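Local structure of long form D7clu1 salivary protein (Culex quinquefasciatus, 6V4C) at residues I148-F151 against R152-K156; D257-E260 against V261-E264. The protein binds and sequesters adenine nucleotides, ADP and ATP most tightly, so inhibiting platelet aggregation and helping female mosquitoes to feed on vertebrate blood. All blocks are in the same frame, centred on the assembly; numbering follows the deposited sequence.

Interaction 1 of 2, residues I148-F151 against R152-K156; sequences ISIF and RFCGK
Ser-149 meets Arg-152 as a textbook N-cap, at the start of helix 150-158 in the second odorant-binding-protein-like domain. Ser-149 OG accepts the backbone N-H of Arg-152 at 3.0 Å, an almost straight bond with an N-H...O angle of 166°. The hydroxyl can reach that amide because chi1 of 85° tucks OG between the serine's own N and carbonyl carbon. One residue on, Phe-153 N donates to Ser-149 O over 2.8 Å, and the same i to i+4 pattern repeats from Ile-150 to Cys-154 and from Phe-151 to Gly-155.

Before the cap, Ile-148 lies obliquely across the aliphatic part of Arg-152. Its CD1 methyl is 3.8 Å from Arg-152 CG and also approaches Phe-153 CB. Farther out, the guanidinium of Arg-152, salt-bridged to Asp-161, carries Lys-156 CG over the centre of one face. Glu-260 OE2 hydrogen-bonds Ser-149 OG, which is consistent with it orienting the cap, while Lys-144, which binds ADP, donates from NZ to Ile-148 O. On the buried side, Cys-154 is disulfide-linked to Cys-186 of helix 179-190, and its SG rests 3.9 Å from the terminal methyl CD1 of Ile-150.

Interaction 2 of 2, residues D257-E260 against V261-E264; sequences DYIE and VRSE. With ADP (adenosine-5'-diphosphate), chain B.
Tyr-258 holds CG anti to its backbone N (chi1 -166°), and Arg-262, one turn later in helix 249-263, bends at chi2 and again at chi3; together these torsions put Arg-262 CD over the Tyr-258 ring. The two side chains cross at about a right angle, and the bends in the arginine set CD, not the guanidinium, above the aromatic face. The result is a CH-pi contact between residues i and i+4: Arg-262 CD sits 3.5 Å from the centroid of the Tyr-258 ring, only 8° off its normal. The guanidinium is tilted from the ring plane, and Arg-262 NH1 reaches past the tyrosine to 3.8 Å from Ile-259 CG1. The Tyr-258 ring also packs edge-to-face with Tyr-277.

Beneath the side chains, Arg-262 N donates to Tyr-258 O and Val-261 N to Asp-257 O, both at 3.0 Å. Regular bonding then fades at Ser-263. Its amide makes weak bonds to both Ile-259 O and Glu-260 O. With chi1 at 74°, Ser-263 OG lies between its own N and carbonyl carbon, from where it donates back to Glu-260 O at 2.8 Å. That oxygen therefore receives two donors from one residue. Ser-263 OG in turn accepts from Ile-150 N, while Glu-260 OE1 forms a salt bridge with Arg-170.

Past this point the chain enters the ADP pocket. Ser-263 O lies 3.5 Å and Glu-264 O 3.7 Å from ADP C2. One short hydroxyl bond and two weak amide bonds thus tie Ser-263 to the preceding turn where the helical pattern breaks down. Ser-263 O also accepts a hydrogen bond from Lys-144, whose ammonium would be expected to offset the negative potential of that carbonyl beside the base.

Interactions 1 and 2 are two helix ends set against each other: residues 148-156 open helix 150-158, and residues 257-264 close helix 249-263. Two serine hydroxyls, one from each interaction, bridge the helices, and Phe-151 CD2 packs on Glu-260 CB at 3.4 Å. Both are partly buried, but interaction 1 runs out to an exposed lysine, whereas interaction 2 has no fully exposed residue and lies nearer the centre of the chain. In the first, a serine hydroxyl caps a backbone amide at a helix start; in the second, a carbonyl near a helix end receives one. Aliphatic contact in the first contrasts with CH-pi contact in the second. Lys-144 bonds to both and to ADP.

Interaction 1 of 2, residues I148-F151 against R152-K156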
loop_
_atom_site.group_PDB
_atom_site.type_symbol
_atom_site.label_atom_id
_atom_site.label_comp_id
_atom_site.label_asym_id
_atom_site.label_seq_id
_atom_site.Cartn_x
_atom_site.Cartn_y
_atom_site.Cartn_z
ATOM N N ILE A 148 -9.200 1.420 -9.762
ATOM C CA ILE A 148 -10.092 0.324 -9.408
ATOM C C ILE A 148 -9.790 -0.094 -7.976
ATOM O O ILE A 148 -8.623 -0.136 -7.564
ATOM C CB ILE A 148 -9.967 -0.864 -10.390
ATOM C CG1 ILE A 148 -11.018 -1.936 -10.086
ATOM C CG2 ILE A 148 -8.565 -1.458 -10.353
ATOM C CD1 ILE A 148 -11.053 -3.066 -11.103
ATOM N N SER A 149 -10.836 -0.381 -7.208
ATOM C CA SER A 149 -10.630 -0.760 -5.817
ATOM C C SER A 149 -10.073 -2.179 -5.727
ATOM O O SER A 149 -10.172 -2.976 -6.662
ATOM C CB SER A 149 -11.924 -0.645 -5.008
ATOM O OG SER A 149 -12.728 -1.809 -5.118
ATOM N N ILE A 150 -9.466 -2.481 -4.578
ATOM C CA ILE A 150 -8.895 -3.810 -4.374
ATOM C C ILE A 150 -9.994 -4.867 -4.343
ATOM O O ILE A 150 -9.821 -5.978 -4.861
ATOM C CB ILE A 150 -8.006 -3.834 -3.115
ATOM C CG1 ILE A 150 -7.404 -5.225 -2.893
ATOM C CG2 ILE A 150 -8.796 -3.400 -1.887
ATOM C CD1 ILE A 150 -6.452 -5.671 -3.983
ATOM N N PHE A 151 -11.153 -4.527 -3.771
ATOM C CA PHE A 151 -12.249 -5.488 -3.702
ATOM C C PHE A 151 -12.840 -5.756 -5.080
ATOM O O PHE A 151 -13.165 -6.902 -5.409
ATOM C CB PHE A 151 -13.325 -5.000 -2.729
ATOM C CG PHE A 151 -12.831 -4.843 -1.322
ATOM C CD1 PHE A 151 -12.732 -5.939 -0.485
ATOM C CD2 PHE A 151 -12.447 -3.603 -0.844
ATOM C CE1 PHE A 151 -12.266 -5.800 0.809
ATOM C CE2 PHE A 151 -11.982 -3.458 0.453
ATOM C CZ PHE A 151 -11.890 -4.558 1.276
ATOM N N ARG A 152 -12.990 -4.712 -5.897
ATOM C CA ARG A 152 -13.496 -4.903 -7.251
ATOM C C ARG A 152 -12.477 -5.637 -8.112
ATOM O O ARG A 152 -12.838 -6.519 -8.900
ATOM C CB ARG A 152 -13.865 -3.548 -7.859
ATOM C CG ARG A 152 -14.325 -3.600 -9.310
ATOM C CD ARG A 152 -15.566 -4.456 -9.478
ATOM N NE ARG A 152 -16.003 -4.485 -10.874
ATOM C CZ ARG A 152 -16.912 -5.326 -11.357
ATOM N NH1 ARG A 152 -17.486 -6.216 -10.561
ATOM N NH2 ARG A 152 -17.241 -5.279 -12.641
ATOM N N PHE A 153 -11.194 -5.297 -7.957
ATOM C CA PHE A 153 -10.149 -5.994 -8.695
ATOM C C PHE A 153 -10.141 -7.483 -8.366
ATOM O O PHE A 153 -10.013 -8.325 -9.264
ATOM C CB PHE A 153 -8.790 -5.362 -8.397
ATOM C CG PHE A 153 -7.658 -5.997 -9.146
ATOM C CD1 PHE A 153 -7.436 -5.689 -10.478
ATOM C CD2 PHE A 153 -6.818 -6.904 -8.521
ATOM C CE1 PHE A 153 -6.397 -6.276 -11.175
ATOM C CE2 PHE A 153 -5.777 -7.491 -9.212
ATOM C CZ PHE A 153 -5.568 -7.177 -10.540
ATOM N N CYS A 154 -10.288 -7.829 -7.083
ATOM C CA CYS A 154 -10.350 -9.236 -6.693
ATOM C C CYS A 154 -11.687 -9.864 -7.077
ATOM O O CYS A 154 -11.735 -11.028 -7.490
ATOM C CB CYS A 154 -10.125 -9.382 -5.187
ATOM S SG CYS A 154 -8.464 -8.963 -4.596
ATOM N N GLY A 155 -12.780 -9.109 -6.941
ATOM C CA GLY A 155 -14.095 -9.678 -7.198
ATOM C C GLY A 155 -14.283 -10.107 -8.639
ATOM O O GLY A 155 -14.933 -11.119 -8.917
ATOM N N LYS A 156 -13.711 -9.349 -9.578
ATOM C CA LYS A 156 -13.838 -9.691 -10.989
ATOM C C LYS A 156 -13.138 -10.999 -11.333
ATOM O O LYS A 156 -13.433 -11.591 -12.378
ATOM C CB LYS A 156 -13.290 -8.558 -11.861
ATOM C CG LYS A 156 -14.123 -7.290 -11.826
ATOM C CD LYS A 156 -13.414 -6.144 -12.528
ATOM C CE LYS A 156 -13.174 -6.448 -13.998
ATOM N NZ LYS A 156 -12.459 -5.330 -14.683
#

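Interaction 2 of 2, residues D257-E260 against V261-E264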
loop_
_atom_site.group_PDB
_atom_site.type_symbol
_atom_site.label_atom_id
_atom_site.label_comp_id
_atom_site.label_asym_id
_atom_site.label_seq_id
_atom_site.Cartn_x
_atom_site.Cartn_y
_atom_site.Cartn_z
ATOM N N ASP A 257 -15.365 -0.348 3.975
ATOM C CA ASP A 257 -15.835 0.588 2.956
ATOM C C ASP A 257 -14.829 1.709 2.733
ATOM O O ASP A 257 -14.562 2.095 1.592
ATOM C CB ASP A 257 -17.192 1.174 3.345
ATOM C CG ASP A 257 -18.326 0.180 3.205
ATOM O OD1 ASP A 257 -18.192 -0.787 2.426
ATOM O OD2 ASP A 257 -19.361 0.370 3.877
ATOM N N TYR A 258 -14.259 2.242 3.815
ATOM C CA TYR A 258 -13.307 3.338 3.670
ATOM C C TYR A 258 -11.987 2.849 3.088
ATOM O O TYR A 258 -11.385 3.532 2.250
ATOM C CB TYR A 258 -13.104 4.029 5.014
ATOM C CG TYR A 258 -12.420 5.369 4.924
ATOM C CD1 TYR A 258 -12.737 6.270 3.914
ATOM C CD2 TYR A 258 -11.470 5.744 5.862
ATOM C CE1 TYR A 258 -12.115 7.500 3.835
ATOM C CE2 TYR A 258 -10.845 6.973 5.795
ATOM C CZ TYR A 258 -11.170 7.848 4.782
ATOM O OH TYR A 258 -10.543 9.070 4.719
ATOM N N ILE A 259 -11.524 1.666 3.507
ATOM C CA ILE A 259 -10.378 1.044 2.847
ATOM C C ILE A 259 -10.624 0.925 1.348
ATOM O O ILE A 259 -9.762 1.270 0.530
ATOM C CB ILE A 259 -10.059 -0.325 3.478
ATOM C CG1 ILE A 259 -9.470 -0.154 4.881
ATOM C CG2 ILE A 259 -9.111 -1.109 2.582
ATOM C CD1 ILE A 259 -9.339 -1.456 5.660
ATOM N N GLU A 260 -11.809 0.441 0.969
ATOM C CA GLU A 260 -12.114 0.253 -0.448
ATOM C C GLU A 260 -12.025 1.563 -1.216
ATOM O O GLU A 260 -11.404 1.628 -2.284
ATOM C CB GLU A 260 -13.501 -0.365 -0.618
ATOM C CG GLU A 260 -13.875 -0.531 -2.076
ATOM C CD GLU A 260 -15.013 -1.498 -2.304
ATOM O OE1 GLU A 260 -15.800 -1.740 -1.365
ATOM O OE2 GLU A 260 -15.113 -2.019 -3.433
ATOM N N VAL A 261 -12.645 2.623 -0.689
ATOM C CA VAL A 261 -12.618 3.918 -1.364
ATOM C C VAL A 261 -11.184 4.409 -1.535
ATOM O O VAL A 261 -10.806 4.913 -2.600
ATOM C CB VAL A 261 -13.499 4.941 -0.619
ATOM C CG1 VAL A 261 -13.196 6.354 -1.094
ATOM C CG2 VAL A 261 -14.967 4.621 -0.829
ATOM N N ARG A 262 -10.362 4.260 -0.496
ATOM C CA ARG A 262 -8.985 4.736 -0.565
ATOM C C ARG A 262 -8.116 3.888 -1.486
ATOM O O ARG A 262 -7.100 4.384 -1.986
ATOM C CB ARG A 262 -8.373 4.771 0.837
ATOM C CG ARG A 262 -9.039 5.753 1.789
ATOM C CD ARG A 262 -9.013 5.228 3.223
ATOM N NE ARG A 262 -7.659 5.001 3.710
ATOM C CZ ARG A 262 -7.348 4.165 4.696
ATOM N NH1 ARG A 262 -8.294 3.451 5.300
ATOM N NH2 ARG A 262 -6.083 4.032 5.069
ATOM N N SER A 263 -8.492 2.630 -1.726
ATOM C CA SER A 263 -7.663 1.726 -2.515
ATOM C C SER A 263 -7.669 2.055 -4.000
ATOM O O SER A 263 -6.821 1.534 -4.730
ATOM C CB SER A 263 -8.088 0.267 -2.303
ATOM O OG SER A 263 -9.305 -0.030 -2.974
ATOM N N GLU A 264 -8.598 2.892 -4.467
ATOM C CA GLU A 264 -8.580 3.283 -5.873
ATOM C C GLU A 264 -7.425 4.227 -6.175
ATOM O O GLU A 264 -6.924 4.253 -7.304
ATOM C CB GLU A 264 -9.919 3.910 -6.268
ATOM C CG GLU A 264 -11.093 2.949 -6.181
ATOM C CD GLU A 264 -12.330 3.473 -6.888
ATOM O OE1 GLU A 264 -12.309 4.637 -7.337
ATOM O OE2 GLU A 264 -13.320 2.718 -6.999
HETATM P PB ADP B . -0.395 10.880 -11.787
HETATM O O1B ADP B . -0.622 10.761 -13.140
HETATM O O2B ADP B . -0.441 12.207 -11.303
HETATM O O3B ADP B . 0.774 10.270 -11.413
HETATM P PA ADP B . -2.721 11.039 -10.049
HETATM O O1A ADP B . -4.038 11.491 -10.586
HETATM O O2A ADP B . -2.064 12.126 -9.426
HETATM O O3A ADP B . -1.789 10.445 -11.128
HETATM O "O5'" ADP B . -2.536 9.801 -9.179
HETATM C "C5'" ADP B . -1.265 9.323 -8.797
HETATM C "C4'" ADP B . -1.336 8.468 -7.553
HETATM O "O4'" ADP B . -1.644 7.130 -7.853
HETATM C "C3'" ADP B . -0.052 8.226 -6.793
HETATM O "O3'" ADP B . 0.241 9.250 -5.900
HETATM C "C2'" ADP B . -0.215 6.861 -6.130
HETATM O "O2'" ADP B . -0.515 7.005 -4.807
HETATM C "C1'" ADP B . -1.464 6.336 -6.758
HETATM N N9 ADP B . -1.396 4.983 -7.213
HETATM C C8 ADP B . -0.500 4.511 -8.060
HETATM N N7 ADP B . -0.662 3.289 -8.359
HETATM C C5 ADP B . -1.736 2.900 -7.656
HETATM C C6 ADP B . -2.424 1.698 -7.541
HETATM N N6 ADP B . -2.107 0.607 -8.148
HETATM N N1 ADP B . -3.460 1.650 -6.741
HETATM C C2 ADP B . -3.794 2.721 -6.091
HETATM N N3 ADP B . -3.250 3.883 -6.134
HETATM C C4 ADP B . -2.213 3.941 -6.938
#